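PDB 1UUF: aldehyde reductase YahK from Escherichia coli, which catalyses the NADPH-dependent reduction of a wide range of aldehydes to the corresponding primary alcohols, with two zinc ions bound per subunit. Local coordinates for residues Gln33-Met38 against Asp342-Ala347; Leu64-Ser69 against Tyr76-Gly81. All blocks are in the same frame, centred on the assembly; numbering follows the deposited sequence.

Contact 1 (Gln33-Met38 against Asp342-Ala347)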
loop_
_atom_site.group_PDB
_atom_site.type_symbol
_atom_site.label_atom_id
_atom_site.label_comp_id
_atom_site.label_asym_id
_atom_site.label_seq_id
_atom_site.Cartn_x
_atom_site.Cartn_y
_atom_site.Cartn_z
ATOM N N GLN A 33 -29.168 15.559 -19.480
ATOM C CA GLN A 33 -29.156 16.636 -20.463
ATOM C C GLN A 33 -27.748 16.920 -20.962
ATOM O O GLN A 33 -26.823 17.092 -20.171
ATOM C CB GLN A 33 -29.746 17.913 -19.862
ATOM C CG GLN A 33 -31.264 17.964 -19.863
ATOM C CD GLN A 33 -31.800 19.158 -19.102
ATOM O OE1 GLN A 33 -31.760 19.191 -17.871
ATOM N NE2 GLN A 33 -32.296 20.152 -19.828
ATOM N N PRO A 34 -27.565 16.950 -22.291
ATOM C CA PRO A 34 -26.245 17.222 -22.865
ATOM C C PRO A 34 -25.800 18.636 -22.509
ATOM O O PRO A 34 -26.629 19.500 -22.224
ATOM C CB PRO A 34 -26.483 17.060 -24.364
ATOM C CG PRO A 34 -27.577 16.033 -24.418
ATOM C CD PRO A 34 -28.508 16.516 -23.337
ATOM N N LEU A 35 -24.492 18.870 -22.519
ATOM C CA LEU A 35 -23.969 20.191 -22.207
ATOM C C LEU A 35 -24.499 21.189 -23.226
ATOM O O LEU A 35 -24.570 20.893 -24.421
ATOM C CB LEU A 35 -22.438 20.182 -22.243
ATOM C CG LEU A 35 -21.723 19.309 -21.209
ATOM C CD1 LEU A 35 -20.232 19.255 -21.531
ATOM C CD2 LEU A 35 -21.952 19.870 -19.817
ATOM N N GLU A 36 -24.869 22.372 -22.751
ATOM C CA GLU A 36 -25.398 23.413 -23.620
ATOM C C GLU A 36 -24.955 24.791 -23.151
ATOM O O GLU A 36 -24.495 24.956 -22.021
ATOM C CB GLU A 36 -26.929 23.349 -23.642
ATOM C CG GLU A 36 -27.559 23.442 -22.259
ATOM C CD GLU A 36 -29.074 23.381 -22.295
ATOM O OE1 GLU A 36 -29.699 24.345 -22.785
ATOM O OE2 GLU A 36 -29.637 22.366 -21.836
ATOM N N PRO A 37 -25.083 25.803 -24.022
ATOM C CA PRO A 37 -24.689 27.168 -23.672
ATOM C C PRO A 37 -25.511 27.727 -22.513
ATOM O O PRO A 37 -26.716 27.488 -22.417
ATOM C CB PRO A 37 -24.937 27.941 -24.966
ATOM C CG PRO A 37 -24.723 26.908 -26.022
ATOM C CD PRO A 37 -25.437 25.715 -25.449
ATOM N N MET A 38 -24.847 28.464 -21.630
ATOM C CA MET A 38 -25.514 29.083 -20.493
ATOM C C MET A 38 -24.671 30.223 -19.950
ATOM O O MET A 38 -23.442 30.194 -20.029
ATOM C CB MET A 38 -25.783 28.057 -19.383
ATOM C CG MET A 38 -24.558 27.319 -18.866
ATOM S SD MET A 38 -24.926 26.317 -17.404
ATOM C CE MET A 38 -25.851 24.964 -18.116
ATOM N N ASP A 342 -18.771 23.912 -28.262
ATOM C CA ASP A 342 -20.020 23.211 -28.554
ATOM C C ASP A 342 -19.817 21.770 -29.011
ATOM O O ASP A 342 -20.769 21.102 -29.414
ATOM C CB ASP A 342 -20.824 23.969 -29.614
ATOM C CG ASP A 342 -20.022 24.243 -30.871
ATOM O OD1 ASP A 342 -19.395 23.301 -31.399
ATOM O OD2 ASP A 342 -20.027 25.403 -31.335
ATOM N N GLN A 343 -18.578 21.292 -28.939
ATOM C CA GLN A 343 -18.257 19.929 -29.354
ATOM C C GLN A 343 -17.896 19.033 -28.173
ATOM O O GLN A 343 -17.451 17.901 -28.355
ATOM C CB GLN A 343 -17.095 19.958 -30.353
ATOM C CG GLN A 343 -17.472 20.537 -31.712
ATOM C CD GLN A 343 -16.280 20.725 -32.633
ATOM O OE1 GLN A 343 -16.423 20.702 -33.856
ATOM N NE2 GLN A 343 -15.102 20.926 -32.054
ATOM N N ILE A 344 -18.105 19.529 -26.959
ATOM C CA ILE A 344 -17.751 18.750 -25.782
ATOM C C ILE A 344 -18.524 17.443 -25.630
ATOM O O ILE A 344 -17.957 16.434 -25.210
ATOM C CB ILE A 344 -17.901 19.591 -24.496
ATOM C CG1 ILE A 344 -17.145 20.910 -24.654
ATOM C CG2 ILE A 344 -17.321 18.831 -23.316
ATOM C CD1 ILE A 344 -17.352 21.884 -23.515
ATOM N N ASN A 345 -19.810 17.443 -25.976
ATOM C CA ASN A 345 -20.598 16.220 -25.859
ATOM C C ASN A 345 -20.028 15.127 -26.762
ATOM O O ASN A 345 -19.920 13.970 -26.355
ATOM C CB ASN A 345 -22.061 16.486 -26.227
ATOM C CG ASN A 345 -22.742 17.415 -25.247
ATOM O OD1 ASN A 345 -22.846 17.114 -24.054
ATOM N ND2 ASN A 345 -23.208 18.553 -25.742
ATOM N N GLU A 346 -19.659 15.504 -27.984
ATOM C CA GLU A 346 -19.086 14.554 -28.933
ATOM C C GLU A 346 -17.721 14.104 -28.426
ATOM O O GLU A 346 -17.317 12.960 -28.627
ATOM C CB GLU A 346 -18.934 15.196 -30.318
ATOM C CG GLU A 346 -20.240 15.644 -30.963
ATOM C CD GLU A 346 -20.628 17.066 -30.594
ATOM O OE1 GLU A 346 -20.796 17.354 -29.390
ATOM O OE2 GLU A 346 -20.762 17.899 -31.515
ATOM N N ALA A 347 -17.013 15.015 -27.768
ATOM C CA ALA A 347 -15.699 14.714 -27.216
ATOM C C ALA A 347 -15.820 13.630 -26.149
ATOM O O ALA A 347 -15.027 12.694 -26.112
ATOM C CB ALA A 347 -15.082 15.975 -26.621
#
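The carboxamide of Asn345 meets the backbone of Leu35 with both of its polar atoms, forming the two hydrogen bonds of this contact. Leu35 N donates to Asn345 OD1 at 2.9 Å, lying in the carbonyl plane on a lone pair, with the N-H moderately bent at 150°. In return Asn345 ND2 donates to Leu35 O at 3.0 Å; this bond is straighter, 163°, and the oxygen sits almost exactly in the amide plane of the asparagine. Because one residue supplies both the donor and the acceptor on the backbone side, the pair fixes the rotation of the amide and tells its oxygen end from its nitrogen end. The first torsion of Asn345 (chi1 -66°) sets CG opposite its own carbonyl carbon, which carries the amide out from the first turn of the helix.

Carbon-oxygen contacts accompany these bonds: the CB atoms of Pro34 and Leu35 both rest near Asn345 OD1, that of Pro34 at 3.7 Å. Apolar packing begins further in, where Leu35 CD1 presses on Ile344 CG2 at 3.4 Å, tight for two carbons, and the two side chains cross at about a right angle. Val26 and Tyr149 touch both Leu35 and Ile344, and Ile362 also packs on Ile344, so this side of the contact is buried while Pro34 lies at the surface.

The combination is a two-bond pairing of an asparagine amide with the N-H and C=O of a single residue: Asn345, near the N-terminal end of helix 344-352, pairs with the loop backbone at Leu35, just before strand 36-39, joining the N-terminal hairpin to the C-terminal helix.

Contact 2 (Leu64-Ser69 against Tyr76-Gly81)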
loop_
_atom_site.group_PDB
_atom_site.type_symbol
_atom_site.label_atom_id
_atom_site.label_comp_id
_atom_site.label_asym_id
_atom_site.label_seq_id
_atom_site.Cartn_x
_atom_site.Cartn_y
_atom_site.Cartn_z
ATOM N N LEU A 64 -16.836 14.510 -17.378
ATOM C CA LEU A 64 -17.836 13.613 -17.934
ATOM C C LEU A 64 -18.618 12.939 -16.812
ATOM O O LEU A 64 -19.849 12.967 -16.793
ATOM C CB LEU A 64 -17.138 12.566 -18.808
ATOM C CG LEU A 64 -17.963 11.574 -19.627
ATOM C CD1 LEU A 64 -17.062 10.952 -20.687
ATOM C CD2 LEU A 64 -18.558 10.501 -18.728
ATOM N N HIS A 65 -17.890 12.342 -15.874
ATOM C CA HIS A 65 -18.499 11.662 -14.735
ATOM C C HIS A 65 -19.428 12.594 -13.961
ATOM O O HIS A 65 -20.551 12.224 -13.621
ATOM C CB HIS A 65 -17.399 11.117 -13.815
ATOM C CG HIS A 65 -17.905 10.549 -12.524
ATOM N ND1 HIS A 65 -18.316 11.338 -11.472
ATOM C CD2 HIS A 65 -18.060 9.266 -12.116
ATOM C CE1 HIS A 65 -18.701 10.568 -10.469
ATOM N NE2 HIS A 65 -18.556 9.307 -10.834
ATOM N N GLN A 66 -18.963 13.811 -13.700
ATOM C CA GLN A 66 -19.743 14.792 -12.954
ATOM C C GLN A 66 -21.092 15.118 -13.594
ATOM O O GLN A 66 -22.109 15.187 -12.907
ATOM C CB GLN A 66 -18.934 16.083 -12.796
ATOM C CG GLN A 66 -19.411 17.011 -11.685
ATOM C CD GLN A 66 -19.124 16.464 -10.298
ATOM O OE1 GLN A 66 -19.956 15.785 -9.695
ATOM N NE2 GLN A 66 -17.931 16.749 -9.789
ATOM N N VAL A 67 -21.108 15.321 -14.908
ATOM C CA VAL A 67 -22.353 15.664 -15.591
ATOM C C VAL A 67 -23.237 14.487 -15.997
ATOM O O VAL A 67 -24.380 14.690 -16.410
ATOM C CB VAL A 67 -22.084 16.517 -16.851
ATOM C CG1 VAL A 67 -21.576 17.886 -16.449
ATOM C CG2 VAL A 67 -21.080 15.821 -17.748
ATOM N N ARG A 68 -22.730 13.267 -15.878
ATOM C CA ARG A 68 -23.523 12.105 -16.259
ATOM C C ARG A 68 -23.837 11.136 -15.123
ATOM O O ARG A 68 -24.939 10.589 -15.056
ATOM C CB ARG A 68 -22.835 11.353 -17.400
ATOM C CG ARG A 68 -22.769 12.144 -18.696
ATOM C CD ARG A 68 -22.246 11.296 -19.846
ATOM N NE ARG A 68 -22.282 12.027 -21.110
ATOM C CZ ARG A 68 -21.927 11.517 -22.285
ATOM N NH1 ARG A 68 -21.505 10.263 -22.368
ATOM N NH2 ARG A 68 -21.995 12.262 -23.379
ATOM N N SER A 69 -22.876 10.923 -14.229
ATOM C CA SER A 69 -23.075 10.004 -13.115
ATOM C C SER A 69 -24.247 10.411 -12.228
ATOM O O SER A 69 -24.418 11.586 -11.900
ATOM C CB SER A 69 -21.804 9.911 -12.270
ATOM O OG SER A 69 -21.959 8.962 -11.230
ATOM N N TYR A 76 -26.759 21.187 -9.857
ATOM C CA TYR A 76 -26.969 21.873 -11.124
ATOM C C TYR A 76 -27.385 23.328 -10.956
ATOM O O TYR A 76 -27.975 23.703 -9.942
ATOM C CB TYR A 76 -28.010 21.123 -11.957
ATOM C CG TYR A 76 -27.663 19.669 -12.157
ATOM C CD1 TYR A 76 -27.944 18.726 -11.170
ATOM C CD2 TYR A 76 -27.019 19.238 -13.316
ATOM C CE1 TYR A 76 -27.594 17.391 -11.330
ATOM C CE2 TYR A 76 -26.663 17.905 -13.484
ATOM C CZ TYR A 76 -26.955 16.988 -12.488
ATOM O OH TYR A 76 -26.612 15.669 -12.647
ATOM N N PRO A 77 -27.070 24.171 -11.953
ATOM C CA PRO A 77 -26.361 23.771 -13.173
ATOM C C PRO A 77 -24.924 23.340 -12.893
ATOM O O PRO A 77 -24.302 23.808 -11.938
ATOM C CB PRO A 77 -26.433 25.025 -14.036
ATOM C CG PRO A 77 -26.399 26.119 -13.025
ATOM C CD PRO A 77 -27.358 25.614 -11.969
ATOM N N CYS A 78 -24.409 22.435 -13.718
ATOM C CA CYS A 78 -23.046 21.960 -13.557
ATOM C C CYS A 78 -22.169 22.424 -14.710
ATOM O O CYS A 78 -22.439 22.109 -15.868
ATOM C CB CYS A 78 -23.010 20.435 -13.487
ATOM S SG CYS A 78 -21.329 19.762 -13.370
ATOM N N VAL A 79 -21.120 23.176 -14.387
ATOM C CA VAL A 79 -20.186 23.667 -15.391
ATOM C C VAL A 79 -18.839 23.050 -15.036
ATOM O O VAL A 79 -18.146 23.527 -14.134
ATOM C CB VAL A 79 -20.073 25.203 -15.360
ATOM C CG1 VAL A 79 -18.979 25.670 -16.325
ATOM C CG2 VAL A 79 -21.408 25.826 -15.750
ATOM N N PRO A 80 -18.467 21.963 -15.728
ATOM C CA PRO A 80 -17.201 21.265 -15.486
ATOM C C PRO A 80 -15.982 22.028 -15.987
ATOM O O PRO A 80 -16.064 23.203 -16.350
ATOM C CB PRO A 80 -17.379 19.943 -16.237
ATOM C CG PRO A 80 -18.879 19.816 -16.423
ATOM C CD PRO A 80 -19.287 21.220 -16.700
ATOM N N GLY A 81 -14.853 21.329 -16.007
ATOM C CA GLY A 81 -13.613 21.916 -16.473
ATOM C C GLY A 81 -12.670 22.334 -15.367
ATOM O O GLY A 81 -12.981 23.231 -14.590
HETATM O O HOH W 1 -24.741 14.163 -13.114
#
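Val67, near the end of helix 61-68, sets its CG1 methyl against both Cys78 and Pro80 of the loop that follows. CG1 lies 3.3 Å from Pro80 CG, closer than usual for two carbons, and the valine side chain crosses the proline ring at about a right angle. The same methyl is 3.6 Å from Cys78 SG. Gln66 CG, also from the helix, lies 3.8 Å from Cys78 SG, so that the sulfur rests against the side chains of two consecutive helical residues. The cysteine torsion explains this: with SG opposite its backbone N (chi1 177°), the sulfur extends from the loop to the helix. Here Cys78 acts as a packing residue and is not among the zinc ligands.

Both segments belong to the GroES-like catalytic domain of the zinc-containing alcohol dehydrogenases, and in sequence they fall between two ligands of the catalytic zinc, Cys60 and His82. The Pro80 side chain is about 9 Å from that metal. Gly81, next to His82, has backbone angles (102°/114°) that favour glycine, and its N is hydrogen-bonded to Asp63 OD1.

No direct hydrogen bond joins the segments; a water lies between them. It donates to Gln66 O at 2.8 Å and to Ser69 O at 2.9 Å. Tyr76 OH lies only 2.4 Å from the water, so short that this last link is doubtful. If it is real, it would connect the tyrosine hydroxyl to two backbone carbonyls at the C-terminal end of the helix. Gln66 O also receives Thr74 OG1, from the loop between the segments. Backbone hydrogen bonds join Cys78 to Ala28 and Pro80 to Tyr149. From the helix, Arg68 forms a salt bridge with Glu349 of helix 344-352.

In the fold
From the N terminus, the chain passes through strand 24-27 and enters contact 1 at residues 33-38, just before and along strand 36-39. It then runs through strand 49-58 and helix 61-68, and at 76-81 contact 2 closes a short loop back onto 64-69. Contact 1 is completed only at 342-347, after the Rossmann-type sheet has been traversed, so contact 2 is nested within its much longer loop. Their centres are about 11 Å apart and they touch: Leu35 CD2 packs on Val67 CG1, and Met38 on Pro77 and Val79. Together they tie the N-terminal hairpin and helix 344-352 to the helix and loop between zinc ligands Cys60 and His82.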